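Local coordinates for protein fatty acid biosynthesis transcriptional regulator (Streptococcus pneumoniae, PDB 6JBX) that binds DNA and probably acts as a MarR-family repressor of the fatty acid synthesis genes, together with acyl-ACP as co-repressor, at residues V58-V63 / V99-T104; T48-G53 / L109-H114; V27-N32 / R116-M121. All coordinates share one frame; numbering follows the deposited sequence.

Interaction 1 of 3, residues V58-V63 / V99-T104; sequences VTPSQV and VHLHLT. With nucleotides of chain D.
L101 turns its side chain onto the turn at V58-P60 and the start of helix 60-67. Its CG lies beside the backbone N (chi1 -55°), turning the branch toward the helix. CD1 lies 4.0 Å from CG2 of V63, the two side chains crossing at about a right angle, and 4.1 Å from CD of P60. A backbone bond, L101 N to V58 O at 2.8 Å, ties the strand to the turn just ahead of the helix. One residue along, CA of T59 makes a CH...O contact with V99 O at 3.3 Å. P60 CD sits 4.0 Å from CB of V99.

Both segments grip one phosphate, that of DA5 of chain D. V99 N points almost straight at OP1 (2.8 Å, 168°), while S61 N donates to OP2 at 3.0 Å; S61 OG also lies against OP2, but so close that the length is doubtful. T59 N to Q62 OE1 and, less certainly, Q62 N to T59 OG1 fit a capping box. The H100 ring leans obliquely by T59 CG2 and bonds through ND1 to D57 O. Helix 60-67 and strand 99-103, paired with strand 87-91 in the wing, belong to the MarR-family winged helix-turn-helix, and here jointly hold the DNA backbone.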
# COMPACT_ATOMS: atom_id res chain seq x y z
N VAL A 58 -17.35 0.35 -18.51
CA VAL A 58 -16.05 0.95 -18.69
C VAL A 58 -15.20 0.12 -19.67
O VAL A 58 -15.40 -1.07 -19.91
CB VAL A 58 -15.37 1.11 -17.31
CG1 VAL A 58 -15.11 -0.25 -16.67
CG2 VAL A 58 -14.09 1.93 -17.39
N THR A 59 -14.25 0.76 -20.29
CA THR A 59 -13.43 0.07 -21.29
C THR A 59 -12.05 -0.28 -20.71
O THR A 59 -11.60 0.34 -19.75
CB THR A 59 -13.24 0.95 -22.54
OG1 THR A 59 -12.28 1.97 -22.24
CG2 THR A 59 -14.51 1.61 -23.01
N PRO A 60 -11.34 -1.19 -21.37
CA PRO A 60 -9.98 -1.45 -20.88
C PRO A 60 -9.11 -0.20 -20.75
O PRO A 60 -8.37 -0.06 -19.75
CB PRO A 60 -9.39 -2.39 -21.93
CG PRO A 60 -10.58 -3.20 -22.37
CD PRO A 60 -11.70 -2.18 -22.40
N SER A 61 -9.14 0.66 -21.77
CA SER A 61 -8.37 1.91 -21.74
C SER A 61 -8.70 2.70 -20.48
O SER A 61 -7.81 3.20 -19.82
CB SER A 61 -8.59 2.73 -22.99
OG SER A 61 -8.20 1.98 -24.14
N GLN A 62 -9.98 2.76 -20.09
CA GLN A 62 -10.35 3.60 -18.94
C GLN A 62 -9.87 2.94 -17.65
O GLN A 62 -9.51 3.63 -16.70
CB GLN A 62 -11.86 3.83 -18.88
CG GLN A 62 -12.51 3.92 -20.26
CD GLN A 62 -13.89 4.54 -20.32
OE1 GLN A 62 -14.88 3.94 -19.92
NE2 GLN A 62 -13.97 5.73 -20.89
N VAL A 63 -9.89 1.60 -17.62
CA VAL A 63 -9.38 0.86 -16.45
C VAL A 63 -7.87 1.11 -16.32
O VAL A 63 -7.38 1.36 -15.26
CB VAL A 63 -9.70 -0.64 -16.54
CG1 VAL A 63 -8.99 -1.43 -15.45
CG2 VAL A 63 -11.20 -0.89 -16.51
N VAL A 99 -14.29 -2.27 -26.32
CA VAL A 99 -14.82 -3.34 -25.46
C VAL A 99 -15.44 -2.68 -24.23
O VAL A 99 -14.85 -1.80 -23.65
CB VAL A 99 -13.75 -4.38 -25.08
CG1 VAL A 99 -14.17 -5.27 -23.92
CG2 VAL A 99 -13.37 -5.25 -26.27
N HIS A 100 -16.63 -3.11 -23.89
CA HIS A 100 -17.31 -2.65 -22.68
C HIS A 100 -17.26 -3.77 -21.64
O HIS A 100 -17.55 -4.93 -21.95
CB HIS A 100 -18.75 -2.24 -22.99
CG HIS A 100 -18.88 -1.08 -23.93
ND1 HIS A 100 -18.40 0.18 -23.62
CD2 HIS A 100 -19.44 -0.98 -25.15
CE1 HIS A 100 -18.65 1.01 -24.61
NE2 HIS A 100 -19.30 0.32 -25.55
N LEU A 101 -16.91 -3.43 -20.42
CA LEU A 101 -16.73 -4.44 -19.36
C LEU A 101 -17.86 -4.31 -18.34
O LEU A 101 -18.24 -3.20 -17.99
CB LEU A 101 -15.40 -4.23 -18.66
CG LEU A 101 -14.17 -4.20 -19.54
CD1 LEU A 101 -13.01 -3.59 -18.77
CD2 LEU A 101 -13.82 -5.59 -20.06
N HIS A 102 -18.31 -5.42 -17.81
CA HIS A 102 -19.26 -5.37 -16.68
C HIS A 102 -19.11 -6.62 -15.82
O HIS A 102 -18.58 -7.69 -16.29
CB HIS A 102 -20.70 -5.18 -17.18
CG HIS A 102 -21.24 -6.33 -17.95
ND1 HIS A 102 -21.83 -7.43 -17.33
CD2 HIS A 102 -21.36 -6.54 -19.28
CE1 HIS A 102 -22.26 -8.27 -18.24
NE2 HIS A 102 -21.99 -7.75 -19.45
N LEU A 103 -19.56 -6.49 -14.58
CA LEU A 103 -19.39 -7.55 -13.61
C LEU A 103 -20.46 -8.61 -13.85
O LEU A 103 -21.61 -8.27 -14.04
CB LEU A 103 -19.51 -7.00 -12.18
CG LEU A 103 -18.43 -6.03 -11.70
CD1 LEU A 103 -18.55 -5.83 -10.20
CD2 LEU A 103 -17.03 -6.51 -12.04
N THR A 104 -20.07 -9.87 -13.73
CA THR A 104 -21.04 -10.95 -13.62
C THR A 104 -21.71 -10.85 -12.24
O THR A 104 -21.39 -9.98 -11.43
CB THR A 104 -20.37 -12.33 -13.79
OG1 THR A 104 -19.49 -12.62 -12.69
CG2 THR A 104 -19.61 -12.45 -15.10
P DA D 5 -10.74 -0.41 -25.56
OP1 DA D 5 -12.12 -0.90 -25.26
OP2 DA D 5 -10.06 0.53 -24.62
O5' DA D 5 -9.82 -1.67 -25.84
C5' DA D 5 -10.36 -2.71 -26.61
C4' DA D 5 -9.28 -3.65 -27.07
O4' DA D 5 -8.17 -2.94 -27.63
C3' DA D 5 -8.67 -4.55 -25.99
O3' DA D 5 -9.43 -5.77 -26.00
C2' DA D 5 -7.23 -4.71 -26.46
C1' DA D 5 -7.19 -3.94 -27.79
N9 DA D 5 -5.92 -3.29 -28.08
C8 DA D 5 -5.41 -2.14 -27.54
N7 DA D 5 -4.21 -1.83 -27.98
C5 DA D 5 -3.92 -2.85 -28.88
C6 DA D 5 -2.79 -3.11 -29.68
N6 DA D 5 -1.72 -2.32 -29.71
N1 DA D 5 -2.80 -4.22 -30.44
C2 DA D 5 -3.88 -5.01 -30.41
N3 DA D 5 -5.01 -4.87 -29.71
C4 DA D 5 -4.95 -3.76 -28.95

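Interaction 2 of 3, residues T48-G53 / L109-H114; sequences TIDVIG and LIHRLH
H111 lays one face of its imidazole over the backbone of G53, whose CA stands 4.0 Å above the ring plane and is displaced toward the rim. With CG trans to the backbone N (chi1 -180°), the ring extends from helix 105-125 to helix 43-54, and H111 buries more surface here than any other residue of the contact. G53 carries no side chain on the side that faces the ring, so the imidazole can approach the helix backbone itself; NE2 comes to 4.1 Å from G53 C. The carboxylate of D50 lies at the ring's edge, its CG in the ring plane, and the two flat groups are inclined by 45°. No hydrogen bond links them, and the very close approach modelled between carboxylate and ring is doubtful. The other carboxylate oxygen, OD2, forms a salt bridge with K54.

The axes of segments 48-53 and 109-114 pass 9.8 Å apart with 104° between their directions, so this is a nearly perpendicular crossing within the MarR fold, where helix 105-125 leads away from the wing and helix 43-54 belongs to the DNA-binding domain. Its apolar part joins I49 to I110 and to the CB of H111. The CD1 end of I49 meets CG2 of I110 at 3.9 Å, the side chains crossing at about a right angle, whereas its CG2 branch lies 4.1 Å from CB of H111 and these two side chains run past each other in opposite directions. M46 continues the apolar surface by touching both I110 and H111, and F38, I41 and Y86 also pack on I110.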
# COMPACT_ATOMS: atom_id res chain seq x y z
N THR A 48 -9.24 -4.20 -10.12
CA THR A 48 -9.86 -4.23 -11.43
C THR A 48 -11.37 -4.45 -11.27
O THR A 48 -12.16 -3.71 -11.84
CB THR A 48 -9.22 -5.27 -12.34
OG1 THR A 48 -7.84 -4.95 -12.42
CG2 THR A 48 -9.83 -5.30 -13.73
N ILE A 49 -11.76 -5.38 -10.40
CA ILE A 49 -13.18 -5.63 -10.20
C ILE A 49 -13.88 -4.34 -9.73
O ILE A 49 -15.02 -4.04 -10.13
CB ILE A 49 -13.42 -6.81 -9.24
CG1 ILE A 49 -13.01 -8.13 -9.90
CG2 ILE A 49 -14.85 -6.85 -8.74
CD1 ILE A 49 -13.21 -9.33 -9.02
N ASP A 50 -13.20 -3.61 -8.86
CA ASP A 50 -13.72 -2.40 -8.21
C ASP A 50 -14.00 -1.31 -9.24
O ASP A 50 -15.07 -0.72 -9.26
CB ASP A 50 -12.70 -1.92 -7.17
CG ASP A 50 -13.22 -0.83 -6.26
OD1 ASP A 50 -14.36 -0.99 -5.76
OD2 ASP A 50 -12.49 0.17 -6.09
N VAL A 51 -13.05 -1.07 -10.12
CA VAL A 51 -13.24 -0.09 -11.18
C VAL A 51 -14.48 -0.47 -12.01
O VAL A 51 -15.34 0.38 -12.27
CB VAL A 51 -11.98 0.01 -12.06
CG1 VAL A 51 -12.24 0.85 -13.30
CG2 VAL A 51 -10.79 0.56 -11.29
N ILE A 52 -14.58 -1.73 -12.44
CA ILE A 52 -15.67 -2.15 -13.32
C ILE A 52 -16.99 -2.03 -12.57
O ILE A 52 -18.00 -1.62 -13.13
CB ILE A 52 -15.42 -3.56 -13.88
CG1 ILE A 52 -14.09 -3.65 -14.62
CG2 ILE A 52 -16.58 -4.01 -14.78
CD1 ILE A 52 -13.68 -5.05 -15.01
N GLY A 53 -17.01 -2.37 -11.28
CA GLY A 53 -18.28 -2.37 -10.54
C GLY A 53 -18.83 -0.96 -10.32
O GLY A 53 -20.04 -0.72 -10.39
N LEU A 109 -20.99 -9.92 -6.35
CA LEU A 109 -20.97 -10.49 -4.99
C LEU A 109 -19.63 -10.18 -4.31
O LEU A 109 -19.61 -9.76 -3.17
CB LEU A 109 -21.17 -12.00 -5.01
CG LEU A 109 -22.61 -12.52 -4.96
CD1 LEU A 109 -22.60 -14.03 -4.71
CD2 LEU A 109 -23.42 -11.81 -3.89
N ILE A 110 -18.51 -10.41 -4.99
CA ILE A 110 -17.27 -10.18 -4.33
C ILE A 110 -17.02 -8.65 -4.21
O ILE A 110 -16.38 -8.21 -3.26
CB ILE A 110 -16.11 -10.93 -5.01
CG1 ILE A 110 -14.86 -10.90 -4.11
CG2 ILE A 110 -15.84 -10.39 -6.39
CD1 ILE A 110 -13.62 -11.54 -4.69
N HIS A 111 -17.50 -7.85 -5.16
CA HIS A 111 -17.34 -6.39 -5.07
C HIS A 111 -17.95 -5.88 -3.76
O HIS A 111 -17.34 -5.11 -3.04
CB HIS A 111 -17.98 -5.74 -6.30
CG HIS A 111 -17.88 -4.25 -6.33
ND1 HIS A 111 -16.68 -3.59 -6.17
CD2 HIS A 111 -18.82 -3.30 -6.50
CE1 HIS A 111 -16.89 -2.29 -6.25
NE2 HIS A 111 -18.19 -2.09 -6.45
N ARG A 112 -19.15 -6.32 -3.47
CA ARG A 112 -19.82 -6.02 -2.22
C ARG A 112 -18.94 -6.36 -1.01
O ARG A 112 -18.76 -5.58 -0.06
CB ARG A 112 -21.12 -6.82 -2.16
CG ARG A 112 -21.76 -6.84 -0.79
CD ARG A 112 -22.32 -5.48 -0.42
NE ARG A 112 -23.56 -5.61 0.34
CZ ARG A 112 -23.67 -5.45 1.66
NH1 ARG A 112 -22.60 -5.14 2.38
NH2 ARG A 112 -24.86 -5.57 2.25
N LEU A 113 -18.37 -7.54 -1.01
CA LEU A 113 -17.60 -8.03 0.13
C LEU A 113 -16.38 -7.13 0.40
O LEU A 113 -16.01 -6.84 1.57
CB LEU A 113 -17.17 -9.46 -0.21
CG LEU A 113 -16.28 -10.16 0.81
CD1 LEU A 113 -17.07 -10.49 2.06
CD2 LEU A 113 -15.67 -11.41 0.19
N HIS A 114 -15.76 -6.69 -0.69
CA HIS A 114 -14.58 -5.79 -0.59
C HIS A 114 -15.01 -4.44 -0.03
O HIS A 114 -14.14 -3.72 0.50
CB HIS A 114 -13.89 -5.67 -1.96
CG HIS A 114 -12.54 -5.04 -1.90
ND1 HIS A 114 -11.60 -5.41 -0.96
CD2 HIS A 114 -11.97 -4.08 -2.66
CE1 HIS A 114 -10.50 -4.70 -1.14
NE2 HIS A 114 -10.70 -3.88 -2.18

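Interaction 3 of 3, residues V27-N32 / R116-M121; sequences VIEEVN and RFHKAM
Segments 27-32 (helix 11-34) and 116-121 (helix 105-125) run at 133° to each other, their axes 11.8 Å apart at the closest, and the wide spacing is bridged by side chains. F117 does most of this: its ring reaches across to segment 27-32 and meets E29, N32 and I28. The aliphatic part of E29 crosses it at about a right angle, CG lying 3.5 Å from F117 CE2. One turn on from E29 in the same helix, the side chain of N32 slides past F117 in the opposite direction; its amide is tilted 36° to the ring and OD1 comes to 3.5 Å from F117 CD1. I28 adds a looser touch, CG2 to F117 CZ at 4.4 Å.

Beyond CG, E29 extends to H118, placing OE2 3.3 Å from CE1 of that imidazole with the planes 64° apart. No hydrogen bond forms there: OE2 is buried by the contact and has no polar partner in the model. The E29 side chain also lies about 4 Å from a bound tridecane. H118 packs edge-to-face on H114. F147, on helix 131-150 of the second subunit, meets the F117 ring and L151 of that subunit packs on I28, so the crossing lies against the other subunit's C-terminal helix.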
# COMPACT_ATOMS: atom_id res chain seq x y z
N VAL A 27 -1.15 -6.56 2.08
CA VAL A 27 -1.12 -7.92 2.54
C VAL A 27 -2.34 -8.23 3.41
O VAL A 27 -2.93 -9.28 3.28
CB VAL A 27 0.19 -8.22 3.29
CG1 VAL A 27 0.19 -9.64 3.79
CG2 VAL A 27 1.40 -8.01 2.37
N ILE A 28 -2.71 -7.36 4.33
CA ILE A 28 -3.85 -7.60 5.19
C ILE A 28 -5.13 -7.65 4.35
O ILE A 28 -5.98 -8.50 4.58
CB ILE A 28 -3.91 -6.56 6.32
CG1 ILE A 28 -2.78 -6.83 7.31
CG2 ILE A 28 -5.29 -6.60 6.98
CD1 ILE A 28 -2.62 -5.79 8.38
N GLU A 29 -5.26 -6.81 3.36
CA GLU A 29 -6.44 -6.85 2.51
C GLU A 29 -6.49 -8.15 1.70
O GLU A 29 -7.54 -8.73 1.52
CB GLU A 29 -6.44 -5.68 1.54
CG GLU A 29 -6.57 -4.32 2.21
CD GLU A 29 -6.83 -3.19 1.21
OE1 GLU A 29 -6.04 -3.04 0.25
OE2 GLU A 29 -7.84 -2.51 1.38
N GLU A 30 -5.37 -8.56 1.17
CA GLU A 30 -5.30 -9.79 0.42
C GLU A 30 -5.65 -10.98 1.34
O GLU A 30 -6.39 -11.83 0.93
CB GLU A 30 -3.92 -9.94 -0.22
CG GLU A 30 -3.71 -11.32 -0.84
CD GLU A 30 -3.47 -11.42 -2.34
OE1 GLU A 30 -3.35 -12.57 -2.82
OE2 GLU A 30 -3.36 -10.37 -3.04
N VAL A 31 -5.18 -11.00 2.58
CA VAL A 31 -5.46 -12.08 3.51
C VAL A 31 -6.97 -12.12 3.81
O VAL A 31 -7.55 -13.19 3.90
CB VAL A 31 -4.67 -11.94 4.83
CG1 VAL A 31 -5.27 -12.76 5.99
CG2 VAL A 31 -3.23 -12.31 4.62
N ASN A 32 -7.57 -10.98 3.97
CA ASN A 32 -9.01 -10.94 4.20
C ASN A 32 -9.79 -11.51 2.98
O ASN A 32 -10.82 -12.18 3.17
CB ASN A 32 -9.47 -9.52 4.49
CG ASN A 32 -10.97 -9.39 4.61
OD1 ASN A 32 -11.63 -8.83 3.73
ND2 ASN A 32 -11.48 -9.86 5.72
N ARG A 116 -17.42 -4.09 2.36
CA ARG A 116 -17.62 -4.24 3.80
C ARG A 116 -16.26 -4.02 4.51
O ARG A 116 -16.23 -3.51 5.60
CB ARG A 116 -18.18 -5.61 4.19
CG ARG A 116 -19.46 -6.02 3.46
CD ARG A 116 -20.07 -7.32 3.99
NE ARG A 116 -21.07 -7.10 5.04
CZ ARG A 116 -20.81 -7.02 6.36
NH1 ARG A 116 -19.56 -7.07 6.80
NH2 ARG A 116 -21.80 -6.91 7.23
N PHE A 117 -15.15 -4.41 3.87
CA PHE A 117 -13.83 -4.24 4.42
C PHE A 117 -13.50 -2.75 4.52
O PHE A 117 -13.09 -2.28 5.58
CB PHE A 117 -12.78 -5.00 3.61
CG PHE A 117 -11.41 -4.90 4.23
CD1 PHE A 117 -11.04 -5.74 5.27
CD2 PHE A 117 -10.53 -3.91 3.84
CE1 PHE A 117 -9.79 -5.62 5.86
CE2 PHE A 117 -9.29 -3.79 4.42
CZ PHE A 117 -8.92 -4.63 5.44
N HIS A 118 -13.66 -2.03 3.43
CA HIS A 118 -13.44 -0.61 3.39
C HIS A 118 -14.35 0.12 4.39
O HIS A 118 -13.97 1.13 5.01
CB HIS A 118 -13.66 -0.07 1.97
CG HIS A 118 -12.58 -0.48 1.03
ND1 HIS A 118 -11.24 -0.44 1.38
CD2 HIS A 118 -12.64 -0.95 -0.24
CE1 HIS A 118 -10.52 -0.89 0.37
NE2 HIS A 118 -11.36 -1.19 -0.64
N LYS A 119 -15.55 -0.37 4.56
CA LYS A 119 -16.42 0.27 5.48
C LYS A 119 -15.97 0.01 6.93
O LYS A 119 -16.04 0.92 7.75
CB LYS A 119 -17.85 -0.20 5.22
CG LYS A 119 -18.90 0.38 6.14
CD LYS A 119 -20.28 0.08 5.61
CE LYS A 119 -21.36 0.52 6.57
NZ LYS A 119 -22.71 0.32 6.00
N ALA A 120 -15.53 -1.20 7.27
CA ALA A 120 -15.00 -1.47 8.58
C ALA A 120 -13.76 -0.61 8.87
O ALA A 120 -13.56 -0.19 9.99
CB ALA A 120 -14.70 -2.92 8.75
N MET A 121 -12.98 -0.28 7.84
CA MET A 121 -11.77 0.46 8.01
C MET A 121 -12.08 1.93 8.36
O MET A 121 -11.46 2.51 9.26
CB MET A 121 -10.91 0.43 6.74
CG MET A 121 -9.56 1.11 6.91
SD MET A 121 -8.56 1.16 5.35
CE MET A 121 -9.47 2.38 4.42

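Along the chain, the segments of interaction 3 enclose those of interaction 2, which in turn enclose those of interaction 1. Helix 105-125 serves both interactions 2 and 3, whose centres are 13 Å apart and which touch where H114 approaches E29. Interactions 1 and 2 are also 13 Å apart between centres and pack directly, with L103 of strand 99-103 against G53 and I49. Interactions 1 and 3 do not touch: their centres lie 24 Å apart, on opposite sides of the chain's centre. The series therefore runs from the phosphate-binding wing region, through the helix crossing, to the dimer side, with helix 105-125 spanning from the DNA-binding part to the region facing the second subunit and tridecane.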